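Local structure of N-carbamoylsarcosine amidase related protein (3EEF) at residues His65-Lys68 / Gly69-Gly72; Asp9-Asn12 / Glu13-His16; Thr127-Asp130 / Ala131-Asn135; Ser94-Gly98 / Thr99-Met103. The protein binds zinc and is probably an amide-cleaving hydrolase of the isochorismatase family, acting on N-carbamoylsarcosine. All blocks are in the same frame, centred on the assembly; numbering follows the deposited sequence.

Interaction 1: residues His65-Lys68 / Gly69-Gly72; sequences HSMK and GDDG. With ZN (zinc ion), chain C.
M67 and D70 meet across a type II beta turn that they begin and end. The backbone closes it loosely: D70 N donates to M67 O at 3.4 Å, a weak bond. G69 is the third residue of the turn, with phi at 92°. A CB at this position would jam against the carbonyl oxygen of K68, so the backbone itself calls for glycine. S73 OG hydrogen-bonds with both M67 O and D70 O, its one proton shared between them, and ties the turn to the chain that follows.

D70 OD2 takes the N-H of G72 at 3.4 Å, long and weak but almost straight at 172°. D70 OD1 makes no such bond here and only lies against M67 CB, at 3.9 Å. The selenomethionine chain of M67, bent at chi2 and chi3, packs on H52 and P54.

Metal and charge contacts hold the first half. H65 NE2 binds the zinc ion at 2.2 Å, and D50, H52 and E58 complete the site. H65 ND1 bonds to G63 O, which fixes the ring's rotation. K68 NZ forms a salt bridge with E89.

This loop lies between helix 59-62 and strand 86-90. S66 OG binds the carbonyl of D50 at the end of strand 45-50, while S66 N bonds to E13 of helix 12-15.

Interaction 2: residues Asp9-Asn12 / Glu13-His16; sequences DMVN and EFIH
D9 meets F14 through its backbone: D9 O lies 4.1 Å from F14 CD2, oblique to the ring. The D9 carboxylate serves residues elsewhere. Its OD1 takes the N-H of D50, a zinc ligand, and its OD2 forms a long, weak ion pair with K90.

M10 is the centre of an inverse gamma turn, with a weak bond from V11 N to D9 O. Its selenium only grazes I15, at 4.5 Å from CD1.

V11 is the N-cap. Its carbonyl receives F14 N at 3.1 Å, from well above the carbonyl plane, and I15 N more weakly. Its CG2 branch lies alongside the F14 ring, 3.7 Å from CD2; the two side chains point the same way.

N12 O accepts two N-H groups, H16 N at 2.7 Å and I15 N at 3.2 Å. With CG beside the backbone N (chi1 -76°), N12 brings OD1 to the edge of the H16 ring, 3.4 Å from CD2. I15 CG2 lies over one face of that ring. N12 ND2 binds D71 O.

The short helix 12-15 follows strand 3-8 after a three-residue loop. M10 and I15 pack on helix 22-40, and the F14 side chain lies about 5 Å from the zinc ion.

Interaction 3: residues Thr127-Asp130 / Ala131-Asn135; sequences TAAD and ALYRN
R134 folds back on D130 through its torsions. CG stands beside the backbone N (chi1 -73°), the chain runs extended to NE, and a turn at chi4 brings NH1 over the last helical turn. There D130 O takes two bonds from one residue, R134 N at 3.2 Å and R134 NH1 at 2.9 Å. They arrive from opposite faces of the carbonyl plane. D130 O lies in the guanidinium plane, and the bond from NH1 is fairly straight.

The D130 carboxylate stands side by side with the guanidinium, but their planes are 73° apart. The one salt bridge across the contact runs from OD1 to NH1, 3.3 Å. A water donates to D130 OD1 at 2.7 Å and accepts a weak bond from R134 NH1. D130 OD2 is held by S94 OG.

Y133 lays one ring face over A129 O, which is 3.1 Å above the ring plane and offset toward the rim. The same oxygen accepts Y133 N in a nearly straight bond (171°). Beyond the helix, the ring meets Y97 of the second subunit. With an alanine here the A129 carbonyl would lose its ring cover, and Y97 of that subunit would probably be left without its aromatic partner.

N135, with positive phi, is the C-prime residue of a Schellman motif: Y136 N bonds to A131 O, and N135 N to L132 O at 2.9 Å. This is a helix C-terminus in a beta-alpha-beta unit, where helix 123-133 links parallel strands 112-116 and 137-141.

Interaction 4: residues Ser94-Gly98 / Thr99-Met103; sequences SGFYG and TNLDM
F96 opens a type II beta turn, F96 to T99, and L101, just after it in helix 101-107, packs on its ring. The L101 side chain crosses the ring at a slant. Its CD2 methyl sits over the ring centre, 3.6 Å from the centroid and 3° off the normal, a clean CH-pi contact. L101 CG lies anti to the backbone N (chi1 176°), which carries that methyl up to the face. D102 approaches differently: its CB is at the ring edge, 4.1 Å from F96 CD1. The D102 carboxylate turns elsewhere, to Y136 OH and to R106, and also to R106 of the third subunit.

The ring also touches T127 and A131 of helix 123-133. With an alanine in place of F96, L101 CD2 would probably lose its aromatic face and a gap would open between the turn and that helix.

G95 suits its place, since a CB there would lie tight against L101 CD2. G98 has positive phi, which favours glycine.

Two ST turns flank the bend. In the first, S94 OG accepts F96 N at 3.0 Å. In the second, T99 OG1 accepts L101 N at 3.2 Å. T99 OG1 also donates to G95 O, modelled as very short at 2.5 Å. The turn itself closes with T99 N to F96 O at 3.3 Å, the donor well above the carbonyl plane.

One water joins turn and helix: it donates to F96 O and T99 O and accepts D102 N at 3.0 Å.

Along the chain the order is interaction 2, 1, 4, 3, all inside the isochorismatase domain, in loops and helices joining strands of its six-stranded parallel sheet. They form two touching pairs. Interactions 1 and 2 have centres about 10 Å apart and lie beside the zinc ion, interaction 1 supplying a ligand. Interactions 3 and 4 have centres about 11 Å apart; there the turn before helix 101-107 packs on helix 123-133, and both touch the second subunit. The pairs do not meet: centres of 1 and 3 are about 26 Å apart, and 2 and 3 lie on opposite sides of the chain's centre. One pair thus lies at the metal site, the other against neighbouring subunits.

Interaction 1: residues His65-Lys68 / Gly69-Gly72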
loop_
_atom_site.group_PDB
_atom_site.type_symbol
_atom_site.label_atom_id
_atom_site.label_comp_id
_atom_site.label_asym_id
_atom_site.label_seq_id
_atom_site.Cartn_x
_atom_site.Cartn_y
_atom_site.Cartn_z
ATOM N N HIS A 65 1.146 -18.765 16.452
ATOM C CA HIS A 65 2.613 -18.858 16.419
ATOM C C HIS A 65 3.160 -17.432 16.462
ATOM O O HIS A 65 2.519 -16.504 15.936
ATOM C CB HIS A 65 3.089 -19.633 15.161
ATOM C CG HIS A 65 2.831 -18.913 13.866
ATOM N ND1 HIS A 65 1.609 -18.926 13.225
ATOM C CD2 HIS A 65 3.635 -18.113 13.119
ATOM C CE1 HIS A 65 1.680 -18.190 12.127
ATOM N NE2 HIS A 65 2.893 -17.665 12.048
ATOM N N SER A 66 4.317 -17.258 17.103
ATOM C CA SER A 66 4.992 -15.975 17.166
ATOM C C SER A 66 3.968 -14.864 17.449
ATOM O O SER A 66 3.795 -13.891 16.657
ATOM C CB SER A 66 5.761 -15.716 15.851
ATOM O OG SER A 66 6.715 -14.658 15.996
HETATM N N MSE A 67 3.286 -15.036 18.577
HETATM C CA MSE A 67 2.231 -14.138 18.998
HETATM C C MSE A 67 2.806 -12.865 19.609
HETATM O O MSE A 67 3.892 -12.893 20.201
HETATM C CB MSE A 67 1.313 -14.847 20.001
HETATM C CG MSE A 67 0.672 -16.096 19.435
HETATM SE SE MSE A 67 -0.377 -15.721 17.805
HETATM C CE MSE A 67 -1.943 -14.880 18.657
ATOM N N LYS A 68 2.095 -11.744 19.447
ATOM C CA LYS A 68 2.511 -10.502 20.094
ATOM C C LYS A 68 2.493 -10.704 21.606
ATOM O O LYS A 68 1.549 -11.263 22.143
ATOM C CB LYS A 68 1.600 -9.327 19.718
ATOM C CG LYS A 68 1.925 -8.016 20.462
ATOM C CD LYS A 68 1.342 -6.785 19.770
ATOM C CE LYS A 68 1.656 -5.482 20.549
ATOM N NZ LYS A 68 3.025 -4.935 20.266
ATOM N N GLY A 69 3.555 -10.265 22.276
ATOM C CA GLY A 69 3.638 -10.334 23.736
ATOM C C GLY A 69 4.302 -11.590 24.293
ATOM O O GLY A 69 4.914 -11.539 25.370
ATOM N N ASP A 70 4.174 -12.708 23.578
ATOM C CA ASP A 70 4.706 -14.001 24.020
ATOM C C ASP A 70 6.191 -14.090 23.568
ATOM O O ASP A 70 6.575 -13.477 22.569
ATOM C CB ASP A 70 3.734 -15.123 23.542
ATOM C CG ASP A 70 4.428 -16.369 23.021
ATOM O OD1 ASP A 70 4.308 -16.642 21.800
ATOM O OD2 ASP A 70 5.053 -17.095 23.815
ATOM N N ASP A 71 7.028 -14.789 24.340
ATOM C CA ASP A 71 8.497 -14.823 24.124
ATOM C C ASP A 71 8.899 -15.537 22.826
ATOM O O ASP A 71 10.042 -15.423 22.390
ATOM C CB ASP A 71 9.217 -15.476 25.324
ATOM N N GLY A 72 7.956 -16.289 22.253
ATOM C CA GLY A 72 8.092 -16.914 20.952
ATOM C C GLY A 72 8.342 -15.931 19.837
ATOM O O GLY A 72 8.996 -16.290 18.859
HETATM ZN ZN ZN C . 3.418 -15.911 10.838
#

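Interaction 2: residues Asp9-Asn12 / Glu13-His16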
loop_
_atom_site.group_PDB
_atom_site.type_symbol
_atom_site.label_atom_id
_atom_site.label_comp_id
_atom_site.label_asym_id
_atom_site.label_seq_id
_atom_site.Cartn_x
_atom_site.Cartn_y
_atom_site.Cartn_z
ATOM N N ASP A 9 12.355 -13.066 10.776
ATOM C CA ASP A 9 11.808 -14.084 11.706
ATOM C C ASP A 9 12.819 -14.956 12.443
ATOM O O ASP A 9 12.557 -16.141 12.725
ATOM C CB ASP A 9 10.772 -14.988 10.988
ATOM C CG ASP A 9 9.409 -14.307 10.821
ATOM O OD1 ASP A 9 8.974 -13.541 11.728
ATOM O OD2 ASP A 9 8.769 -14.548 9.771
HETATM N N MSE A 10 13.953 -14.384 12.813
HETATM C CA MSE A 10 14.915 -15.135 13.614
HETATM C C MSE A 10 14.450 -15.061 15.065
HETATM O O MSE A 10 15.079 -14.400 15.887
HETATM C CB MSE A 10 16.331 -14.577 13.454
HETATM C CG MSE A 10 16.931 -14.744 12.052
HETATM SE SE MSE A 10 17.289 -16.587 11.574
HETATM C CE MSE A 10 19.000 -16.870 12.497
ATOM N N VAL A 11 13.326 -15.723 15.359
ATOM C CA VAL A 11 12.670 -15.586 16.657
ATOM C C VAL A 11 12.624 -16.939 17.367
ATOM O O VAL A 11 12.774 -17.979 16.741
ATOM C CB VAL A 11 11.250 -14.945 16.521
ATOM C CG1 VAL A 11 11.371 -13.584 15.824
ATOM C CG2 VAL A 11 10.293 -15.868 15.731
ATOM N N ASN A 12 12.448 -16.888 18.682
ATOM C CA ASN A 12 12.557 -18.056 19.568
ATOM C C ASN A 12 11.722 -19.251 19.158
ATOM O O ASN A 12 12.198 -20.363 19.180
ATOM C CB ASN A 12 12.210 -17.652 21.009
ATOM C CG ASN A 12 13.343 -16.886 21.680
ATOM O OD1 ASN A 12 14.521 -17.151 21.426
ATOM N ND2 ASN A 12 12.995 -15.949 22.545
ATOM N N GLU A 13 10.480 -19.032 18.768
ATOM C CA GLU A 13 9.623 -20.162 18.485
ATOM C C GLU A 13 10.092 -20.953 17.283
ATOM O O GLU A 13 9.838 -22.142 17.226
ATOM C CB GLU A 13 8.176 -19.723 18.288
ATOM C CG GLU A 13 7.205 -20.867 17.953
ATOM C CD GLU A 13 5.770 -20.452 18.121
ATOM O OE1 GLU A 13 5.533 -19.289 18.502
ATOM O OE2 GLU A 13 4.877 -21.288 17.877
ATOM N N PHE A 14 10.763 -20.307 16.324
ATOM C CA PHE A 14 11.236 -21.024 15.133
ATOM C C PHE A 14 12.664 -21.572 15.265
ATOM O O PHE A 14 13.074 -22.395 14.441
ATOM C CB PHE A 14 11.134 -20.150 13.879
ATOM C CG PHE A 14 9.714 -19.839 13.445
ATOM C CD1 PHE A 14 8.842 -20.849 13.101
ATOM C CD2 PHE A 14 9.284 -18.527 13.329
ATOM C CE1 PHE A 14 7.537 -20.557 12.690
ATOM C CE2 PHE A 14 7.993 -18.219 12.908
ATOM C CZ PHE A 14 7.120 -19.234 12.587
ATOM N N ILE A 15 13.400 -21.123 16.289
ATOM C CA ILE A 15 14.811 -21.490 16.497
ATOM C C ILE A 15 14.968 -22.346 17.749
ATOM O O ILE A 15 15.611 -23.396 17.709
ATOM C CB ILE A 15 15.722 -20.238 16.663
ATOM C CG1 ILE A 15 15.729 -19.369 15.397
ATOM C CG2 ILE A 15 17.176 -20.641 16.961
ATOM C CD1 ILE A 15 16.260 -20.078 14.161
ATOM N N HIS A 16 14.387 -21.882 18.853
ATOM C CA HIS A 16 14.537 -22.524 20.162
ATOM C C HIS A 16 13.302 -23.262 20.639
ATOM O O HIS A 16 13.439 -24.185 21.419
ATOM C CB HIS A 16 14.952 -21.514 21.251
ATOM C CG HIS A 16 16.327 -20.964 21.057
ATOM N ND1 HIS A 16 17.433 -21.777 20.911
ATOM C CD2 HIS A 16 16.781 -19.690 20.961
ATOM C CE1 HIS A 16 18.509 -21.028 20.742
ATOM N NE2 HIS A 16 18.144 -19.757 20.773
#

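Interaction 3: residues Thr127-Asp130 / Ala131-Asn135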
loop_
_atom_site.group_PDB
_atom_site.type_symbol
_atom_site.label_atom_id
_atom_site.label_comp_id
_atom_site.label_asym_id
_atom_site.label_seq_id
_atom_site.Cartn_x
_atom_site.Cartn_y
_atom_site.Cartn_z
ATOM N N THR A 127 8.910 -11.548 1.424
ATOM C CA THR A 127 9.648 -10.307 1.546
ATOM C C THR A 127 10.400 -9.969 0.247
ATOM O O THR A 127 10.412 -8.815 -0.176
ATOM C CB THR A 127 10.610 -10.424 2.707
ATOM O OG1 THR A 127 9.830 -10.762 3.857
ATOM C CG2 THR A 127 11.372 -9.094 2.951
ATOM N N ALA A 128 11.020 -10.969 -0.376
ATOM C CA ALA A 128 11.782 -10.794 -1.637
ATOM C C ALA A 128 10.876 -10.244 -2.730
ATOM O O ALA A 128 11.209 -9.275 -3.412
ATOM C CB ALA A 128 12.376 -12.133 -2.088
ATOM N N ALA A 129 9.715 -10.870 -2.870
ATOM C CA ALA A 129 8.703 -10.481 -3.845
ATOM C C ALA A 129 8.376 -9.008 -3.733
ATOM O O ALA A 129 8.394 -8.257 -4.727
ATOM C CB ALA A 129 7.421 -11.339 -3.642
ATOM N N ASP A 130 8.089 -8.583 -2.518
ATOM C CA ASP A 130 7.722 -7.178 -2.294
ATOM C C ASP A 130 8.853 -6.207 -2.576
ATOM O O ASP A 130 8.592 -5.077 -2.967
ATOM C CB ASP A 130 7.233 -6.968 -0.879
ATOM C CG ASP A 130 5.739 -7.235 -0.727
ATOM O OD1 ASP A 130 5.008 -7.126 -1.740
ATOM O OD2 ASP A 130 5.307 -7.542 0.413
ATOM N N ALA A 131 10.091 -6.633 -2.304
ATOM C CA ALA A 131 11.311 -5.870 -2.581
ATOM C C ALA A 131 11.403 -5.586 -4.063
ATOM O O ALA A 131 11.642 -4.456 -4.476
ATOM C CB ALA A 131 12.536 -6.691 -2.134
ATOM N N LEU A 132 11.176 -6.633 -4.862
ATOM C CA LEU A 132 11.142 -6.533 -6.311
ATOM C C LEU A 132 10.130 -5.543 -6.833
ATOM O O LEU A 132 10.457 -4.689 -7.616
ATOM C CB LEU A 132 10.852 -7.886 -6.934
ATOM C CG LEU A 132 11.036 -7.879 -8.461
ATOM C CD1 LEU A 132 12.495 -7.518 -8.813
ATOM C CD2 LEU A 132 10.673 -9.211 -9.017
ATOM N N TYR A 133 8.878 -5.675 -6.424
ATOM C CA TYR A 133 7.841 -4.712 -6.797
ATOM C C TYR A 133 8.276 -3.255 -6.525
ATOM O O TYR A 133 7.930 -2.330 -7.257
ATOM C CB TYR A 133 6.578 -4.959 -5.996
ATOM C CG TYR A 133 5.937 -6.349 -6.076
ATOM C CD1 TYR A 133 6.418 -7.342 -6.923
ATOM C CD2 TYR A 133 4.806 -6.634 -5.323
ATOM C CE1 TYR A 133 5.813 -8.572 -6.993
ATOM C CE2 TYR A 133 4.184 -7.862 -5.394
ATOM C CZ TYR A 133 4.696 -8.824 -6.226
ATOM O OH TYR A 133 4.112 -10.053 -6.290
ATOM N N ARG A 134 8.998 -3.060 -5.435
ATOM C CA ARG A 134 9.450 -1.737 -5.039
ATOM C C ARG A 134 10.853 -1.410 -5.596
ATOM O O ARG A 134 11.517 -0.524 -5.081
ATOM C CB ARG A 134 9.467 -1.659 -3.508
ATOM C CG ARG A 134 8.101 -1.585 -2.899
ATOM C CD ARG A 134 8.083 -2.040 -1.463
ATOM N NE ARG A 134 6.715 -1.996 -0.995
ATOM C CZ ARG A 134 5.798 -2.926 -1.214
ATOM N NH1 ARG A 134 6.082 -4.040 -1.877
ATOM N NH2 ARG A 134 4.565 -2.723 -0.774
ATOM N N ASN A 135 11.313 -2.147 -6.612
ATOM C CA ASN A 135 12.515 -1.800 -7.373
ATOM C C ASN A 135 13.844 -1.864 -6.612
ATOM O O ASN A 135 14.820 -1.253 -7.030
ATOM C CB ASN A 135 12.349 -0.394 -7.996
ATOM C CG ASN A 135 13.132 -0.210 -9.314
ATOM O OD1 ASN A 135 13.175 -1.102 -10.179
ATOM N ND2 ASN A 135 13.729 0.976 -9.477
HETATM O O HOH W 1 3.095 -5.399 -2.378
#

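Interaction 4: residues Ser94-Gly98 / Thr99-Met103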
loop_
_atom_site.group_PDB
_atom_site.type_symbol
_atom_site.label_atom_id
_atom_site.label_comp_id
_atom_site.label_asym_id
_atom_site.label_seq_id
_atom_site.Cartn_x
_atom_site.Cartn_y
_atom_site.Cartn_z
ATOM N N SER A 94 5.255 -11.277 4.290
ATOM C CA SER A 94 6.171 -10.238 3.854
ATOM C C SER A 94 6.514 -9.221 4.932
ATOM O O SER A 94 5.625 -8.665 5.586
ATOM C CB SER A 94 5.594 -9.471 2.668
ATOM O OG SER A 94 6.473 -8.411 2.326
ATOM N N GLY A 95 7.802 -8.929 5.066
ATOM C CA GLY A 95 8.273 -7.846 5.929
ATOM C C GLY A 95 7.778 -6.458 5.588
ATOM O O GLY A 95 7.911 -5.545 6.401
ATOM N N PHE A 96 7.211 -6.288 4.387
ATOM C CA PHE A 96 6.691 -4.995 3.953
ATOM C C PHE A 96 5.229 -4.772 4.261
ATOM O O PHE A 96 4.812 -3.623 4.408
ATOM C CB PHE A 96 6.828 -4.842 2.453
ATOM C CG PHE A 96 8.244 -4.709 1.979
ATOM C CD1 PHE A 96 8.842 -3.451 1.866
ATOM C CD2 PHE A 96 8.979 -5.824 1.611
ATOM C CE1 PHE A 96 10.184 -3.309 1.394
ATOM C CE2 PHE A 96 10.352 -5.688 1.148
ATOM C CZ PHE A 96 10.927 -4.435 1.053
ATOM N N TYR A 97 4.429 -5.841 4.330
ATOM C CA TYR A 97 2.995 -5.657 4.482
ATOM C C TYR A 97 2.593 -5.138 5.856
ATOM O O TYR A 97 2.806 -5.792 6.921
ATOM C CB TYR A 97 2.191 -6.909 4.188
ATOM C CG TYR A 97 0.715 -6.535 3.996
ATOM C CD1 TYR A 97 -0.237 -6.780 4.984
ATOM C CD2 TYR A 97 0.301 -5.862 2.857
ATOM C CE1 TYR A 97 -1.554 -6.411 4.823
ATOM C CE2 TYR A 97 -1.021 -5.495 2.690
ATOM C CZ TYR A 97 -1.929 -5.779 3.690
ATOM O OH TYR A 97 -3.231 -5.438 3.536
ATOM N N GLY A 98 1.970 -3.968 5.825
ATOM C CA GLY A 98 1.540 -3.306 7.045
ATOM C C GLY A 98 2.666 -2.820 7.938
ATOM O O GLY A 98 2.458 -2.648 9.146
ATOM N N THR A 99 3.867 -2.651 7.380
ATOM C CA THR A 99 5.025 -2.215 8.173
ATOM C C THR A 99 5.598 -0.928 7.616
ATOM O O THR A 99 5.191 -0.443 6.568
ATOM C CB THR A 99 6.171 -3.285 8.240
ATOM O OG1 THR A 99 6.902 -3.365 7.000
ATOM C CG2 THR A 99 5.635 -4.677 8.596
ATOM N N ASN A 100 6.585 -0.399 8.301
ATOM C CA ASN A 100 7.299 0.776 7.801
ATOM C C ASN A 100 8.666 0.395 7.243
ATOM O O ASN A 100 9.612 1.213 7.228
ATOM C CB ASN A 100 7.396 1.819 8.907
ATOM C CG ASN A 100 8.158 1.325 10.110
ATOM O OD1 ASN A 100 7.997 0.177 10.541
ATOM N ND2 ASN A 100 8.985 2.209 10.678
ATOM N N LEU A 101 8.788 -0.843 6.755
ATOM C CA LEU A 101 10.067 -1.290 6.246
ATOM C C LEU A 101 10.478 -0.410 5.081
ATOM O O LEU A 101 11.616 0.008 4.998
ATOM C CB LEU A 101 10.030 -2.759 5.830
ATOM C CG LEU A 101 11.273 -3.350 5.191
ATOM C CD1 LEU A 101 12.476 -3.221 6.110
ATOM C CD2 LEU A 101 10.977 -4.809 4.839
ATOM N N ASP A 102 9.559 -0.132 4.180
ATOM C CA ASP A 102 9.917 0.593 2.992
ATOM C C ASP A 102 10.380 1.994 3.389
ATOM O O ASP A 102 11.324 2.524 2.830
ATOM C CB ASP A 102 8.749 0.625 2.013
ATOM C CG ASP A 102 9.141 1.208 0.679
ATOM O OD1 ASP A 102 10.129 0.715 0.098
ATOM O OD2 ASP A 102 8.493 2.183 0.254
HETATM N N MSE A 103 9.745 2.572 4.393
HETATM C CA MSE A 103 10.125 3.900 4.848
HETATM C C MSE A 103 11.593 3.954 5.263
HETATM O O MSE A 103 12.333 4.860 4.869
HETATM C CB MSE A 103 9.258 4.319 6.027
HETATM C CG MSE A 103 7.810 4.537 5.682
HETATM SE SE MSE A 103 6.782 5.387 7.145
HETATM C CE MSE A 103 7.765 7.151 7.166
HETATM O O HOH W 2 6.786 -1.247 3.979
#